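Long-range contacts in pesticidal crystal protein Cry2Aa (Bacillus thuringiensis serovar kurstaki, PDB 1I5P), which binds midgut epithelial cells of dipteran and lepidopteran insect larvae and promotes their colloid-osmotic lysis: residues A[301-306]-A[344-349]; A[478-483]-A[500-505]. One frame throughout, in Å; residues are numbered along the deposited sequence.

Contact 1 of 2, residues A[301-306]-A[344-349]; sequences QVNSNY and GGVSSG
Val346 fits between Tyr306 and Asn303, with both methyls over one face of the phenol ring, CG1 above the centre and CG2 above the CE2 edge. Its CG1 stands 4.2 Å from the centroid of the Tyr306 ring, practically on the ring normal, a CH-pi contact over the face. CG2, on the same face, stands over the rim, 3.4 Å from Tyr306 CE2. The valine crosses the tyrosine at about a right angle, and its CG1, turned anti to the backbone N (chi1 171°), also lies 3.3 Å from Asn303 ND2. That same ND2 donates a weak, bent bond (135°) to Ser347 O at 3.0 Å, the one hydrogen bond between the segments. Val302 adds a looser touch, CG1 to Ser348 CA.

Two overlapping beta turns set these groups out: type II from Gln301 to Ser304 and type I from Asn303 to Tyr306. On the other segment, Ser347 OG turns to Asn341 and Ser348 OG bonds to Val340 N and Gly349 O. Within the middle, beta-prism domain, the contact joins the loop linking helix 293-300 to strand 308-321 with the loop between strands 329-342 and 351-352; Tyr342 of strand 329-342 touches both Asn303 and Tyr306.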
loop_
_atom_site.group_PDB
_atom_site.type_symbol
_atom_site.label_atom_id
_atom_site.label_comp_id
_atom_site.label_asym_id
_atom_site.label_seq_id
_atom_site.Cartn_x
_atom_site.Cartn_y
_atom_site.Cartn_z
ATOM N N GLN A 301 -11.622 4.671 2.410
ATOM C CA GLN A 301 -11.285 4.833 0.997
ATOM C C GLN A 301 -12.362 5.551 0.187
ATOM O O GLN A 301 -12.359 5.503 -1.042
ATOM C CB GLN A 301 -10.978 3.474 0.371
ATOM C CG GLN A 301 -9.691 2.865 0.902
ATOM C CD GLN A 301 -9.377 1.545 0.259
ATOM O OE1 GLN A 301 -8.807 1.495 -0.832
ATOM N NE2 GLN A 301 -9.753 0.457 0.927
ATOM N N VAL A 302 -13.288 6.210 0.875
ATOM C CA VAL A 302 -14.339 6.942 0.186
ATOM C C VAL A 302 -13.697 8.088 -0.586
ATOM O O VAL A 302 -12.919 8.861 -0.029
ATOM C CB VAL A 302 -15.381 7.508 1.181
ATOM C CG1 VAL A 302 -16.185 8.640 0.524
ATOM C CG2 VAL A 302 -16.315 6.398 1.629
ATOM N N ASN A 303 -14.028 8.184 -1.869
ATOM C CA ASN A 303 -13.499 9.225 -2.742
ATOM C C ASN A 303 -11.993 9.085 -2.945
ATOM O O ASN A 303 -11.300 10.081 -3.129
ATOM C CB ASN A 303 -13.807 10.617 -2.172
ATOM C CG ASN A 303 -15.285 10.984 -2.263
ATOM O OD1 ASN A 303 -16.036 10.387 -3.029
ATOM N ND2 ASN A 303 -15.697 11.991 -1.495
ATOM N N SER A 304 -11.485 7.857 -2.906
ATOM C CA SER A 304 -10.053 7.620 -3.095
ATOM C C SER A 304 -9.595 7.969 -4.503
ATOM O O SER A 304 -8.408 8.184 -4.733
ATOM C CB SER A 304 -9.705 6.153 -2.823
ATOM O OG SER A 304 -9.416 5.935 -1.452
ATOM N N ASN A 305 -10.534 8.014 -5.444
ATOM C CA ASN A 305 -10.198 8.324 -6.826
ATOM C C ASN A 305 -10.152 9.828 -7.088
ATOM O O ASN A 305 -9.786 10.269 -8.177
ATOM C CB ASN A 305 -11.187 7.643 -7.774
ATOM C CG ASN A 305 -12.619 8.079 -7.542
ATOM O OD1 ASN A 305 -13.071 8.192 -6.407
ATOM N ND2 ASN A 305 -13.346 8.314 -8.629
ATOM N N TYR A 306 -10.512 10.618 -6.080
ATOM C CA TYR A 306 -10.482 12.069 -6.212
ATOM C C TYR A 306 -9.183 12.637 -5.649
ATOM O O TYR A 306 -8.425 11.931 -4.975
ATOM C CB TYR A 306 -11.676 12.699 -5.489
ATOM C CG TYR A 306 -12.973 12.560 -6.251
ATOM C CD1 TYR A 306 -13.744 11.406 -6.147
ATOM C CD2 TYR A 306 -13.393 13.558 -7.131
ATOM C CE1 TYR A 306 -14.902 11.242 -6.907
ATOM C CE2 TYR A 306 -14.546 13.406 -7.895
ATOM C CZ TYR A 306 -15.294 12.250 -7.780
ATOM O OH TYR A 306 -16.419 12.112 -8.555
ATOM N N GLY A 344 -13.068 19.236 -7.711
ATOM C CA GLY A 344 -14.332 18.984 -8.380
ATOM C C GLY A 344 -15.503 19.312 -7.481
ATOM O O GLY A 344 -16.658 19.082 -7.842
ATOM N N GLY A 345 -15.201 19.847 -6.303
ATOM C CA GLY A 345 -16.241 20.212 -5.361
ATOM C C GLY A 345 -16.807 19.036 -4.593
ATOM O O GLY A 345 -17.811 19.170 -3.899
ATOM N N VAL A 346 -16.163 17.882 -4.707
ATOM C CA VAL A 346 -16.621 16.688 -4.015
ATOM C C VAL A 346 -16.215 16.668 -2.532
ATOM O O VAL A 346 -15.194 17.230 -2.146
ATOM C CB VAL A 346 -16.074 15.420 -4.727
ATOM C CG1 VAL A 346 -16.343 14.182 -3.899
ATOM C CG2 VAL A 346 -16.726 15.284 -6.101
ATOM N N SER A 347 -17.042 16.038 -1.703
ATOM C CA SER A 347 -16.769 15.915 -0.275
ATOM C C SER A 347 -17.132 14.521 0.209
ATOM O O SER A 347 -17.896 13.806 -0.440
ATOM C CB SER A 347 -17.573 16.939 0.536
ATOM O OG SER A 347 -17.029 18.238 0.426
ATOM N N SER A 348 -16.563 14.136 1.345
ATOM C CA SER A 348 -16.855 12.844 1.944
ATOM C C SER A 348 -18.127 13.048 2.752
ATOM O O SER A 348 -18.791 14.079 2.639
ATOM C CB SER A 348 -15.742 12.440 2.904
ATOM O OG SER A 348 -15.751 13.284 4.045
ATOM N N GLY A 349 -18.465 12.066 3.574
ATOM C CA GLY A 349 -19.636 12.212 4.406
ATOM C C GLY A 349 -19.176 12.972 5.630
ATOM O O GLY A 349 -17.977 13.162 5.835
#

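Contact 2 of 2, residues A[478-483]-A[500-505]; sequences NENGTM and HATQVN
Asn480 and Thr502 are joined across the contact by an amide-to-carbonyl bond, and an Asx turn at Asn480 prepares it. The asparagine is the third residue of a type I beta turn, Asn478 to Gly481, which Gly481 N closes onto Asn478 O, beside a classic beta bulge in which Thr502 and Gln503 both face Arg533 of strand 530-537. From CB, chi1 of 78° places Asn480 CG between its own backbone N and carbonyl carbon, and the amide then divides its work. OD1 accepts from Thr482 N, which lies well above the carbonyl plane, and from Thr482 OG1 at 2.7 Å, in that plane on a lone pair. With OD1 held twice, ND2 is directed across the gap to Thr502 O, 2.8 Å away; the acceptor lies in the amide plane and the N-H points at it fairly directly (153°).

Thr482 packs under the same carbonyl, its CG2 3.4 Å from Thr502 O, while Asn478 ND2 rests 3.7 Å from Thr502 CG2. A water between the segments accepts from Asn478 ND2, donates to Thr482 OG1 and Met483 O, and bonds to Thr502 OG1, which also pairs with Thr535. A second water donates to both Met483 O and His500 O, so the two backbones are joined there through solvent. At this end the extended side chain of Met483 lies over one face of the His500 imidazole. The methyl CE is over that face too, but SD sits more centrally, 3.9 Å from the ring centroid and 12° off its normal.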
loop_
_atom_site.group_PDB
_atom_site.type_symbol
_atom_site.label_atom_id
_atom_site.label_comp_id
_atom_site.label_asym_id
_atom_site.label_seq_id
_atom_site.Cartn_x
_atom_site.Cartn_y
_atom_site.Cartn_z
ATOM N N ASN A 478 -8.990 15.598 -13.429
ATOM C CA ASN A 478 -9.834 15.582 -14.606
ATOM C C ASN A 478 -10.899 16.654 -14.351
ATOM O O ASN A 478 -10.993 17.204 -13.250
ATOM C CB ASN A 478 -10.501 14.218 -14.751
ATOM C CG ASN A 478 -10.817 13.883 -16.186
ATOM O OD1 ASN A 478 -11.098 14.770 -16.998
ATOM N ND2 ASN A 478 -10.783 12.597 -16.510
ATOM N N GLU A 479 -11.701 16.956 -15.358
ATOM C CA GLU A 479 -12.746 17.956 -15.185
ATOM C C GLU A 479 -13.721 17.599 -14.050
ATOM O O GLU A 479 -14.314 18.491 -13.435
ATOM C CB GLU A 479 -13.504 18.155 -16.502
ATOM C CG GLU A 479 -14.060 16.880 -17.121
ATOM C CD GLU A 479 -14.617 17.104 -18.518
ATOM O OE1 GLU A 479 -15.038 16.118 -19.163
ATOM O OE2 GLU A 479 -14.630 18.266 -18.975
ATOM N N ASN A 480 -13.872 16.308 -13.752
ATOM C CA ASN A 480 -14.788 15.893 -12.690
ATOM C C ASN A 480 -14.117 15.798 -11.313
ATOM O O ASN A 480 -14.747 15.420 -10.322
ATOM C CB ASN A 480 -15.467 14.567 -13.063
ATOM C CG ASN A 480 -14.579 13.356 -12.845
ATOM O OD1 ASN A 480 -13.350 13.458 -12.825
ATOM N ND2 ASN A 480 -15.205 12.190 -12.698
ATOM N N GLY A 481 -12.835 16.152 -11.261
ATOM C CA GLY A 481 -12.101 16.134 -10.004
ATOM C C GLY A 481 -11.240 14.909 -9.737
ATOM O O GLY A 481 -10.460 14.895 -8.784
ATOM N N THR A 482 -11.358 13.884 -10.574
ATOM C CA THR A 482 -10.587 12.667 -10.362
ATOM C C THR A 482 -9.198 12.686 -10.982
ATOM O O THR A 482 -8.850 13.576 -11.760
ATOM C CB THR A 482 -11.334 11.429 -10.884
ATOM O OG1 THR A 482 -11.515 11.544 -12.303
ATOM C CG2 THR A 482 -12.694 11.306 -10.202
ATOM N N MET A 483 -8.423 11.666 -10.636
ATOM C CA MET A 483 -7.058 11.510 -11.103
ATOM C C MET A 483 -6.886 11.130 -12.560
ATOM O O MET A 483 -7.576 10.252 -13.081
ATOM C CB MET A 483 -6.338 10.428 -10.298
ATOM C CG MET A 483 -6.136 10.690 -8.832
ATOM S SD MET A 483 -5.452 9.208 -8.060
ATOM C CE MET A 483 -5.591 9.662 -6.326
ATOM N N HIS A 500 -8.688 3.972 -8.694
ATOM C CA HIS A 500 -8.472 5.315 -9.232
ATOM C C HIS A 500 -9.166 5.534 -10.569
ATOM O O HIS A 500 -8.536 5.909 -11.563
ATOM C CB HIS A 500 -6.972 5.561 -9.377
ATOM C CG HIS A 500 -6.225 5.484 -8.082
ATOM N ND1 HIS A 500 -4.862 5.280 -8.019
ATOM C CD2 HIS A 500 -6.644 5.627 -6.802
ATOM C CE1 HIS A 500 -4.475 5.302 -6.757
ATOM N NE2 HIS A 500 -5.536 5.511 -5.998
ATOM N N ALA A 501 -10.472 5.309 -10.585
ATOM C CA ALA A 501 -11.248 5.473 -11.799
ATOM C C ALA A 501 -11.731 6.896 -12.002
ATOM O O ALA A 501 -11.815 7.684 -11.057
ATOM C CB ALA A 501 -12.439 4.530 -11.778
ATOM N N THR A 502 -12.035 7.227 -13.249
ATOM C CA THR A 502 -12.568 8.542 -13.573
ATOM C C THR A 502 -14.005 8.534 -13.069
ATOM O O THR A 502 -14.482 9.504 -12.476
ATOM C CB THR A 502 -12.586 8.775 -15.093
ATOM O OG1 THR A 502 -11.241 8.799 -15.585
ATOM C CG2 THR A 502 -13.279 10.090 -15.421
ATOM N N GLN A 503 -14.685 7.419 -13.314
ATOM C CA GLN A 503 -16.070 7.240 -12.896
ATOM C C GLN A 503 -16.490 5.781 -13.035
ATOM O O GLN A 503 -15.948 5.042 -13.860
ATOM C CB GLN A 503 -17.011 8.122 -13.729
ATOM C CG GLN A 503 -17.023 7.829 -15.223
ATOM C CD GLN A 503 -18.130 8.585 -15.944
ATOM O OE1 GLN A 503 -19.312 8.403 -15.649
ATOM N NE2 GLN A 503 -17.751 9.446 -16.881
ATOM N N VAL A 504 -17.454 5.377 -12.213
ATOM C CA VAL A 504 -17.979 4.017 -12.226
ATOM C C VAL A 504 -19.492 4.093 -12.061
ATOM O O VAL A 504 -19.984 4.865 -11.243
ATOM C CB VAL A 504 -17.414 3.181 -11.046
ATOM C CG1 VAL A 504 -17.835 1.720 -11.195
ATOM C CG2 VAL A 504 -15.898 3.300 -10.988
ATOM N N ASN A 505 -20.236 3.312 -12.838
ATOM C CA ASN A 505 -21.687 3.310 -12.690
ATOM C C ASN A 505 -22.067 2.161 -11.758
ATOM O O ASN A 505 -21.196 1.399 -11.332
ATOM C CB ASN A 505 -22.381 3.163 -14.054
ATOM C CG ASN A 505 -21.997 1.894 -14.786
ATOM O OD1 ASN A 505 -22.415 1.682 -15.923
ATOM N ND2 ASN A 505 -21.208 1.046 -14.146
HETATM O O HOH W 1 -9.937 10.991 -14.257
HETATM O O HOH W 2 -8.441 7.431 -13.908
#

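Contact 1 is partly buried and lies within the middle domain, whereas contact 2 is buried and joins the 478-483 turn to the 500-505 segment of the C-terminal, lectin-like sandwich. The two are continuous: their centres are about 10 Å apart, and Asn305 of 301-306 bridges them, ND2 to Ala501 O (2.9 Å) and O to Met483 N (3.1 Å), both probable hydrogen bonds. Tyr306 likewise packs on the turn of contact 2. Their chemistry differs accordingly. Contact 1 depends on a methyl-to-ring contact with one weak amide bond; contact 2 combines a stronger amide bond and ordered waters with a sulfur-aromatic pair, alongside strand 530-537.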